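Side-chain contacts in giardin subunit alpha-1 (Giardia intestinalis, PDB 4EVF), which is an annexin that binds calcium and phospholipids and takes part in parasite attachment to the intestinal mucosa and in remodelling of the cytoskeleton: residues A94-V99 / T210-Y215; M140-A145 / Y173-F178; G179-A184 / F222-M227. One frame throughout, in Å; residues are numbered along the deposited sequence.

Contact 1: residues A94-V99 / T210-Y215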
loop_
_atom_site.group_PDB
_atom_site.type_symbol
_atom_site.label_atom_id
_atom_site.label_comp_id
_atom_site.label_asym_id
_atom_site.label_seq_id
_atom_site.Cartn_x
_atom_site.Cartn_y
_atom_site.Cartn_z
ATOM N N ALA A 94 3.116 -9.295 -0.794
ATOM C CA ALA A 94 1.840 -8.785 -1.291
ATOM C C ALA A 94 0.883 -8.501 -0.129
ATOM O O ALA A 94 0.131 -7.514 -0.158
ATOM C CB ALA A 94 1.218 -9.769 -2.253
ATOM N N PHE A 95 0.908 -9.366 0.885
ATOM C CA PHE A 95 0.115 -9.143 2.102
ATOM C C PHE A 95 0.380 -7.745 2.666
ATOM O O PHE A 95 -0.564 -7.013 2.993
ATOM C CB PHE A 95 0.428 -10.187 3.193
ATOM C CG PHE A 95 -0.129 -11.567 2.922
ATOM C CD1 PHE A 95 -1.010 -11.794 1.878
ATOM C CD2 PHE A 95 0.237 -12.645 3.731
ATOM C CE1 PHE A 95 -1.520 -13.071 1.632
ATOM C CE2 PHE A 95 -0.272 -13.917 3.501
ATOM C CZ PHE A 95 -1.153 -14.131 2.446
ATOM N N PHE A 96 1.659 -7.384 2.808
ATOM C CA PHE A 96 2.014 -6.068 3.340
ATOM C C PHE A 96 1.406 -4.958 2.487
ATOM O O PHE A 96 0.844 -3.982 3.017
ATOM C CB PHE A 96 3.546 -5.873 3.434
ATOM C CG PHE A 96 4.250 -6.930 4.236
ATOM C CD1 PHE A 96 3.624 -7.541 5.314
ATOM C CD2 PHE A 96 5.536 -7.334 3.893
ATOM C CE1 PHE A 96 4.274 -8.529 6.045
ATOM C CE2 PHE A 96 6.189 -8.323 4.617
ATOM C CZ PHE A 96 5.558 -8.919 5.695
ATOM N N ASP A 97 1.529 -5.111 1.168
ATOM C CA ASP A 97 1.061 -4.103 0.220
ATOM C C ASP A 97 -0.457 -3.919 0.250
ATOM O O ASP A 97 -0.940 -2.815 0.073
ATOM C CB ASP A 97 1.500 -4.439 -1.212
ATOM C CG ASP A 97 3.007 -4.621 -1.335
ATOM O OD1 ASP A 97 3.732 -4.246 -0.383
ATOM O OD2 ASP A 97 3.456 -5.134 -2.384
ATOM N N THR A 98 -1.188 -5.011 0.454
ATOM C CA THR A 98 -2.641 -5.035 0.278
ATOM C C THR A 98 -3.431 -4.863 1.590
ATOM O O THR A 98 -4.503 -4.252 1.604
ATOM C CB THR A 98 -3.101 -6.339 -0.446
ATOM O OG1 THR A 98 -2.675 -7.486 0.293
ATOM C CG2 THR A 98 -2.524 -6.426 -1.856
ATOM N N VAL A 99 -2.890 -5.393 2.686
ATOM C CA VAL A 99 -3.580 -5.395 3.972
ATOM C C VAL A 99 -3.106 -4.245 4.871
ATOM O O VAL A 99 -3.910 -3.568 5.511
ATOM C CB VAL A 99 -3.383 -6.759 4.717
ATOM C CG1 VAL A 99 -3.903 -6.685 6.141
ATOM C CG2 VAL A 99 -4.066 -7.884 3.969
ATOM N N THR A 210 11.760 -11.857 14.221
ATOM C CA THR A 210 12.491 -12.045 12.970
ATOM C C THR A 210 11.556 -12.409 11.815
ATOM O O THR A 210 10.403 -12.786 12.027
ATOM C CB THR A 210 13.527 -13.176 13.098
ATOM O OG1 THR A 210 12.849 -14.397 13.415
ATOM C CG2 THR A 210 14.538 -12.855 14.204
ATOM N N LYS A 211 12.070 -12.318 10.594
ATOM C CA LYS A 211 11.360 -12.815 9.426
ATOM C C LYS A 211 9.992 -12.154 9.287
ATOM O O LYS A 211 9.876 -10.939 9.451
ATOM C CB LYS A 211 11.268 -14.345 9.468
ATOM C CG LYS A 211 12.641 -15.032 9.366
ATOM C CD LYS A 211 12.536 -16.531 9.557
ATOM C CE LYS A 211 13.870 -17.209 9.270
ATOM N NZ LYS A 211 13.763 -18.692 9.370
ATOM N N THR A 212 8.965 -12.943 8.990
ATOM C CA THR A 212 7.647 -12.382 8.687
ATOM C C THR A 212 7.028 -11.648 9.891
ATOM O O THR A 212 6.366 -10.610 9.721
ATOM C CB THR A 212 6.680 -13.454 8.115
ATOM O OG1 THR A 212 7.285 -14.102 6.983
ATOM C CG2 THR A 212 5.361 -12.806 7.666
ATOM N N ASP A 213 7.254 -12.164 11.100
ATOM C CA ASP A 213 6.809 -11.446 12.301
ATOM C C ASP A 213 7.412 -10.065 12.269
ATOM O O ASP A 213 6.709 -9.060 12.409
ATOM C CB ASP A 213 7.264 -12.118 13.595
ATOM C CG ASP A 213 6.461 -13.356 13.942
ATOM O OD1 ASP A 213 5.302 -13.498 13.480
ATOM O OD2 ASP A 213 7.004 -14.193 14.692
ATOM N N TYR A 214 8.736 -10.029 12.098
ATOM C CA TYR A 214 9.449 -8.773 12.062
ATOM C C TYR A 214 8.868 -7.790 11.046
ATOM O O TYR A 214 8.512 -6.659 11.387
ATOM C CB TYR A 214 10.940 -8.996 11.762
ATOM C CG TYR A 214 11.650 -7.690 11.555
ATOM C CD1 TYR A 214 12.051 -6.924 12.642
ATOM C CD2 TYR A 214 11.886 -7.198 10.274
ATOM C CE1 TYR A 214 12.683 -5.716 12.470
ATOM C CE2 TYR A 214 12.519 -5.991 10.085
ATOM C CZ TYR A 214 12.910 -5.249 11.191
ATOM O OH TYR A 214 13.544 -4.042 11.027
ATOM N N TYR A 215 8.805 -8.209 9.790
ATOM C CA TYR A 215 8.350 -7.315 8.737
ATOM C C TYR A 215 6.910 -6.870 8.938
ATOM O O TYR A 215 6.569 -5.735 8.622
ATOM C CB TYR A 215 8.558 -7.922 7.350
ATOM C CG TYR A 215 10.025 -8.028 7.026
ATOM C CD1 TYR A 215 10.795 -6.882 6.890
ATOM C CD2 TYR A 215 10.649 -9.267 6.913
ATOM C CE1 TYR A 215 12.150 -6.959 6.629
ATOM C CE2 TYR A 215 12.001 -9.361 6.648
ATOM C CZ TYR A 215 12.743 -8.205 6.503
ATOM O OH TYR A 215 14.085 -8.280 6.239
#
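F96 reaches from helix 92-100 to the start of helix 211-225 and meets Y215 and T212 there. Both helices belong to the all-helical annexin fold. They lie in the predicted second and third repeats, so this ring is a small apolar join between repeats. The CA atoms of F96 and Y215 are 8.4 Å apart, and the F96 ring fills most of that distance. F96 CB leaves the helix toward the partner. CG stands anti to the carbonyl carbon (chi1 -56°), which sends CE2 and CZ to Y215. The far end of the ring does the work. F96 CE2 and CZ both lie 3.6 Å from Y215 CB, which comes obliquely to this outer corner of the ring. F96 CZ also comes within 4.4 Å of T212 CG2, again at a slant. Y215 O lies over one face of the ring. M140 of helix 135-145 packs against F96 as well, as do T216 and C219 further along helix 211-225. T212 turns its hydroxyl elsewhere: OG1 is hydrogen-bonded to H92 ND1. Y215 offers F96 its CB, while its phenol leads away from helix 92-100. One face of that phenol is met by its own neighbour: Y214 CD2 stands 3.5 Å above the Y215 ring plane, offset toward the rim.

Contact 2: residues M140-A145 / Y173-F178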
loop_
_atom_site.group_PDB
_atom_site.type_symbol
_atom_site.label_atom_id
_atom_site.label_comp_id
_atom_site.label_asym_id
_atom_site.label_seq_id
_atom_site.Cartn_x
_atom_site.Cartn_y
_atom_site.Cartn_z
ATOM N N MET A 140 -2.309 -9.523 11.723
ATOM C CA MET A 140 -3.029 -9.233 10.478
ATOM C C MET A 140 -4.534 -9.434 10.627
ATOM O O MET A 140 -5.333 -8.662 10.083
ATOM C CB MET A 140 -2.488 -10.039 9.291
ATOM C CG MET A 140 -1.184 -9.461 8.740
ATOM S SD MET A 140 -0.700 -10.218 7.172
ATOM C CE MET A 140 0.974 -9.579 6.994
ATOM N N GLU A 141 -4.916 -10.452 11.383
ATOM C CA GLU A 141 -6.331 -10.690 11.669
ATOM C C GLU A 141 -6.957 -9.483 12.370
ATOM O O GLU A 141 -8.031 -9.012 11.994
ATOM C CB GLU A 141 -6.502 -11.925 12.550
ATOM C CG GLU A 141 -7.956 -12.260 12.815
ATOM C CD GLU A 141 -8.125 -13.527 13.616
ATOM O OE1 GLU A 141 -7.210 -13.881 14.386
ATOM O OE2 GLU A 141 -9.181 -14.170 13.472
ATOM N N LYS A 142 -6.278 -8.989 13.395
ATOM C CA LYS A 142 -6.785 -7.854 14.163
ATOM C C LYS A 142 -6.705 -6.555 13.352
ATOM O O LYS A 142 -7.560 -5.682 13.459
ATOM C CB LYS A 142 -5.999 -7.726 15.464
ATOM C CG LYS A 142 -6.552 -6.704 16.438
ATOM C CD LYS A 142 -6.798 -7.338 17.793
ATOM C CE LYS A 142 -5.577 -8.095 18.256
ATOM N NZ LYS A 142 -5.865 -8.863 19.496
ATOM N N TRP A 143 -5.672 -6.441 12.527
ATOM C CA TRP A 143 -5.536 -5.297 11.637
ATOM C C TRP A 143 -6.727 -5.178 10.693
ATOM O O TRP A 143 -7.281 -4.088 10.506
ATOM C CB TRP A 143 -4.258 -5.416 10.814
ATOM C CG TRP A 143 -3.857 -4.144 10.160
ATOM C CD1 TRP A 143 -4.259 -3.681 8.940
ATOM C CD2 TRP A 143 -2.954 -3.173 10.686
ATOM N NE1 TRP A 143 -3.660 -2.471 8.679
ATOM C CE2 TRP A 143 -2.851 -2.140 9.736
ATOM C CE3 TRP A 143 -2.230 -3.071 11.879
ATOM C CZ2 TRP A 143 -2.041 -1.012 9.939
ATOM C CZ3 TRP A 143 -1.425 -1.959 12.076
ATOM C CH2 TRP A 143 -1.338 -0.946 11.112
ATOM N N MET A 144 -7.115 -6.299 10.097
ATOM C CA MET A 144 -8.214 -6.314 9.129
ATOM C C MET A 144 -9.540 -5.861 9.741
ATOM O O MET A 144 -10.420 -5.359 9.030
ATOM C CB MET A 144 -8.347 -7.701 8.483
ATOM C CG MET A 144 -7.219 -8.006 7.493
ATOM S SD MET A 144 -7.185 -9.652 6.773
ATOM C CE MET A 144 -8.723 -9.763 5.880
ATOM N N ALA A 145 -9.678 -6.022 11.052
ATOM C CA ALA A 145 -10.907 -5.623 11.744
ATOM C C ALA A 145 -11.077 -4.105 11.743
ATOM O O ALA A 145 -12.195 -3.594 11.848
ATOM C CB ALA A 145 -10.918 -6.162 13.175
ATOM N N TYR A 173 0.181 -8.556 24.385
ATOM C CA TYR A 173 0.005 -7.103 24.529
ATOM C C TYR A 173 0.439 -6.398 23.245
ATOM O O TYR A 173 -0.167 -5.408 22.816
ATOM C CB TYR A 173 0.838 -6.594 25.709
ATOM C CG TYR A 173 0.640 -5.135 26.066
ATOM C CD1 TYR A 173 -0.168 -4.770 27.135
ATOM C CD2 TYR A 173 1.279 -4.126 25.351
ATOM C CE1 TYR A 173 -0.351 -3.451 27.472
ATOM C CE2 TYR A 173 1.100 -2.793 25.677
ATOM C CZ TYR A 173 0.276 -2.464 26.744
ATOM O OH TYR A 173 0.085 -1.151 27.091
ATOM N N LEU A 174 1.505 -6.913 22.640
ATOM C CA LEU A 174 2.049 -6.347 21.414
ATOM C C LEU A 174 1.061 -6.442 20.253
ATOM O O LEU A 174 0.866 -5.474 19.509
ATOM C CB LEU A 174 3.347 -7.053 21.065
ATOM C CG LEU A 174 4.674 -6.442 21.517
ATOM C CD1 LEU A 174 4.579 -5.512 22.702
ATOM C CD2 LEU A 174 5.727 -7.555 21.726
ATOM N N ILE A 175 0.440 -7.609 20.103
ATOM C CA ILE A 175 -0.487 -7.852 19.006
ATOM C C ILE A 175 -1.712 -6.952 19.156
ATOM O O ILE A 175 -2.179 -6.339 18.198
ATOM C CB ILE A 175 -0.894 -9.337 18.953
ATOM C CG1 ILE A 175 0.313 -10.204 18.570
ATOM C CG2 ILE A 175 -2.017 -9.559 17.966
ATOM C CD1 ILE A 175 0.140 -11.678 18.902
ATOM N N ASP A 176 -2.223 -6.875 20.374
ATOM C CA ASP A 176 -3.377 -6.038 20.659
ATOM C C ASP A 176 -3.020 -4.561 20.507
ATOM O O ASP A 176 -3.793 -3.792 19.963
ATOM C CB ASP A 176 -3.891 -6.314 22.072
ATOM C CG ASP A 176 -5.040 -5.417 22.447
ATOM O OD1 ASP A 176 -6.182 -5.749 22.067
ATOM O OD2 ASP A 176 -4.799 -4.379 23.103
ATOM N N PHE A 177 -1.842 -4.163 20.981
ATOM C CA PHE A 177 -1.445 -2.765 20.872
ATOM C C PHE A 177 -1.326 -2.295 19.422
ATOM O O PHE A 177 -1.963 -1.331 19.016
ATOM C CB PHE A 177 -0.127 -2.488 21.602
ATOM C CG PHE A 177 0.368 -1.084 21.418
ATOM C CD1 PHE A 177 1.216 -0.767 20.365
ATOM C CD2 PHE A 177 -0.049 -0.071 22.272
ATOM C CE1 PHE A 177 1.656 0.531 20.185
ATOM C CE2 PHE A 177 0.400 1.211 22.105
ATOM C CZ PHE A 177 1.243 1.526 21.061
ATOM N N PHE A 178 -0.492 -2.972 18.640
ATOM C CA PHE A 178 -0.319 -2.582 17.248
ATOM C C PHE A 178 -1.604 -2.773 16.430
ATOM O O PHE A 178 -1.863 -2.020 15.492
ATOM C CB PHE A 178 0.889 -3.299 16.629
ATOM C CG PHE A 178 2.200 -2.740 17.095
ATOM C CD1 PHE A 178 2.743 -1.629 16.474
ATOM C CD2 PHE A 178 2.867 -3.296 18.174
ATOM C CE1 PHE A 178 3.941 -1.088 16.910
ATOM C CE2 PHE A 178 4.050 -2.760 18.621
ATOM C CZ PHE A 178 4.597 -1.657 17.984
#
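W143 and K142 of helix 135-145 face helix 171-180 with two very different side chains. The two short segments run nearly parallel, at 23° with their axes 9.3 Å apart. They join the predicted second and third annexin repeats. The tight part is at W143. Its CG is anti to the backbone N (chi1 -165°), and this carries the six-membered ring across to the backbone of F178. W143 CZ3 comes to 3.4 Å from F178 O, in an oblique approach. That carbonyl also accepts a hydrogen bond from R148 NH1, and the R148 guanidinium makes a cation-pi contact with W143. A220 of helix 211-225 packs on the indole too. The looser part is the partly exposed side, at K142. Its chain bends at chi2 (126°) and again at chi3, and brings CE and NZ over the I175-D176 backbone. K142 CE touches I175 CG2 at 3.9 Å and I175 O at 3.8 Å. Beyond it, K142 NZ stays 4.1 Å from D176 OD1, too far for a salt bridge. D176 OD2 makes a long, weak ion pair with R151. The chemistry thus divides in two. The buried side rests on an aromatic ring, a carbonyl and an arginine. On the partly exposed side, the lysine and aspartate charges probably attract each other without a fixed bond.

Contact 3: residues G179-A184 / F222-M227; sequences GTVPSA and FALLGM
S183 and L224 bring the two backbones close, with CA atoms 4.7 Å apart, where the turn between helices 171-180 and 183-196 passes the last turn of helix 211-225. The serine brings a short side chain to this point. S183 CB lies 3.4 Å from L224 O, a van der Waals contact of a methylene with a carbonyl. The serine hydroxyl stands beside its own backbone N, anti to the carbonyl carbon (chi1 -63°). From there S183 OG touches one methyl branch of the leucine, L224 CD2, at 3.6 Å. It is also linked to the backbone of the other segment through a water. S183 OG is 2.7 Å from that water, and the water donates to A223 O at 2.9 Å. A223 O, which also takes a weak bond from G226 N, is thus joined to the serine.

L224 carries the apolar half of the contact. Its two methyls diverge: CD2 goes to S183 and V181 O, while L224 CD1 meets V181 CG1 at 3.8 Å. V181 and L224 meet at a slant. V181 CG1 sits between the backbone N and the carbonyl carbon (chi1 71°), where it can face the leucine. Y186 of helix 183-196 packs on both V181 and L224, and W143 of helix 135-145 covers L224 from another helix. R148 donates to V181 O, and R187 NE donates to L225 O.

Helix 211-225 ends at G226. This glycine leaves the helix with positive phi (157°), at backbone angles that leave little room beside the L225 carbonyl. It is also the N-cap of helix 227-240. The arrangement belongs to the all-helical annexin fold, in which short turns connect successive helices; here it lies near the predicted junction of the third and fourth repeats.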
loop_
_atom_site.group_PDB
_atom_site.type_symbol
_atom_site.label_atom_id
_atom_site.label_comp_id
_atom_site.label_asym_id
_atom_site.label_seq_id
_atom_site.Cartn_x
_atom_site.Cartn_y
_atom_site.Cartn_z
ATOM N N GLY A 179 -2.422 -3.751 16.809
ATOM C CA GLY A 179 -3.668 -3.999 16.106
ATOM C C GLY A 179 -4.836 -3.067 16.414
ATOM O O GLY A 179 -5.802 -3.020 15.640
ATOM N N THR A 180 -4.764 -2.317 17.519
ATOM C CA THR A 180 -5.904 -1.481 17.933
ATOM C C THR A 180 -5.586 -0.022 18.285
ATOM O O THR A 180 -6.502 0.786 18.501
ATOM C CB THR A 180 -6.673 -2.103 19.143
ATOM O OG1 THR A 180 -5.825 -2.142 20.295
ATOM C CG2 THR A 180 -7.168 -3.518 18.829
ATOM N N VAL A 181 -4.311 0.326 18.378
ATOM C CA VAL A 181 -3.959 1.698 18.716
ATOM C C VAL A 181 -4.302 2.620 17.548
ATOM O O VAL A 181 -4.034 2.291 16.396
ATOM C CB VAL A 181 -2.468 1.857 19.101
ATOM C CG1 VAL A 181 -1.578 1.692 17.881
ATOM C CG2 VAL A 181 -2.230 3.213 19.739
ATOM N N PRO A 182 -4.920 3.774 17.843
ATOM C CA PRO A 182 -5.204 4.732 16.773
ATOM C C PRO A 182 -3.909 5.375 16.311
ATOM O O PRO A 182 -3.019 5.579 17.127
ATOM C CB PRO A 182 -6.120 5.765 17.452
ATOM C CG PRO A 182 -6.711 5.035 18.644
ATOM C CD PRO A 182 -5.589 4.136 19.108
ATOM N N SER A 183 -3.793 5.665 15.019
ATOM C CA SER A 183 -2.581 6.271 14.490
ATOM C C SER A 183 -2.260 7.586 15.182
ATOM O O SER A 183 -1.101 7.873 15.494
ATOM C CB SER A 183 -2.710 6.514 12.985
ATOM O OG SER A 183 -2.863 5.294 12.290
ATOM N N ALA A 184 -3.293 8.395 15.415
ATOM C CA ALA A 184 -3.079 9.710 16.001
ATOM C C ALA A 184 -2.378 9.605 17.351
ATOM O O ALA A 184 -1.633 10.497 17.725
ATOM C CB ALA A 184 -4.399 10.461 16.130
ATOM N N PHE A 222 5.351 1.697 10.586
ATOM C CA PHE A 222 5.334 2.750 9.567
ATOM C C PHE A 222 3.912 3.170 9.207
ATOM O O PHE A 222 3.639 4.364 9.052
ATOM C CB PHE A 222 6.066 2.307 8.297
ATOM C CG PHE A 222 7.564 2.324 8.421
ATOM C CD1 PHE A 222 8.311 1.195 8.103
ATOM C CD2 PHE A 222 8.226 3.455 8.847
ATOM C CE1 PHE A 222 9.693 1.203 8.217
ATOM C CE2 PHE A 222 9.610 3.467 8.961
ATOM C CZ PHE A 222 10.340 2.339 8.645
ATOM N N ALA A 223 3.015 2.195 9.074
ATOM C CA ALA A 223 1.629 2.480 8.696
ATOM C C ALA A 223 1.014 3.424 9.713
ATOM O O ALA A 223 0.400 4.422 9.343
ATOM C CB ALA A 223 0.812 1.200 8.621
ATOM N N LEU A 224 1.193 3.101 10.993
ATOM C CA LEU A 224 0.650 3.920 12.078
ATOM C C LEU A 224 1.267 5.316 12.106
ATOM O O LEU A 224 0.591 6.282 12.457
ATOM C CB LEU A 224 0.814 3.204 13.429
ATOM C CG LEU A 224 0.023 1.899 13.524
ATOM C CD1 LEU A 224 0.445 1.075 14.734
ATOM C CD2 LEU A 224 -1.504 2.181 13.527
ATOM N N LEU A 225 2.541 5.426 11.717
ATOM C CA LEU A 225 3.199 6.734 11.610
ATOM C C LEU A 225 2.659 7.547 10.438
ATOM O O LEU A 225 2.627 8.774 10.477
ATOM C CB LEU A 225 4.713 6.587 11.463
ATOM C CG LEU A 225 5.476 6.137 12.707
ATOM C CD1 LEU A 225 6.977 6.161 12.438
ATOM C CD2 LEU A 225 5.117 7.041 13.882
ATOM N N GLY A 226 2.255 6.851 9.388
ATOM C CA GLY A 226 1.693 7.506 8.229
ATOM C C GLY A 226 1.832 6.623 7.014
ATOM O O GLY A 226 2.900 6.050 6.764
ATOM N N MET A 227 0.749 6.515 6.258
ATOM C CA MET A 227 0.728 5.695 5.058
ATOM C C MET A 227 1.843 6.063 4.065
ATOM O O MET A 227 2.372 5.186 3.379
ATOM C CB MET A 227 -0.643 5.782 4.389
ATOM C CG MET A 227 -1.736 5.035 5.133
ATOM S SD MET A 227 -1.479 3.245 5.125
ATOM C CE MET A 227 -2.356 2.782 6.615
HETATM O O HOH W 1 -2.164 5.674 9.716
#

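In the fold
W143 ties the three contacts together. In contact 2 it faces helix 171-180, but its indole also reaches contact 1, where W143 NE1 packs 3.4 Å from V99 O, and contact 3, where W143 CZ2 packs 3.8 Å from A223 CB. Contacts 2 and 3 share helix 171-180, and their centres are 11 Å apart. Contacts 1 and 3 share helix 211-225 but do not touch; their nearest atoms are about 7 Å apart. The centres of contacts 1 and 2 are 13 Å apart, and contact 2 is nested within the chain loop closed by contact 1. The structure is the apo form, so these contacts describe helix packing without bound calcium.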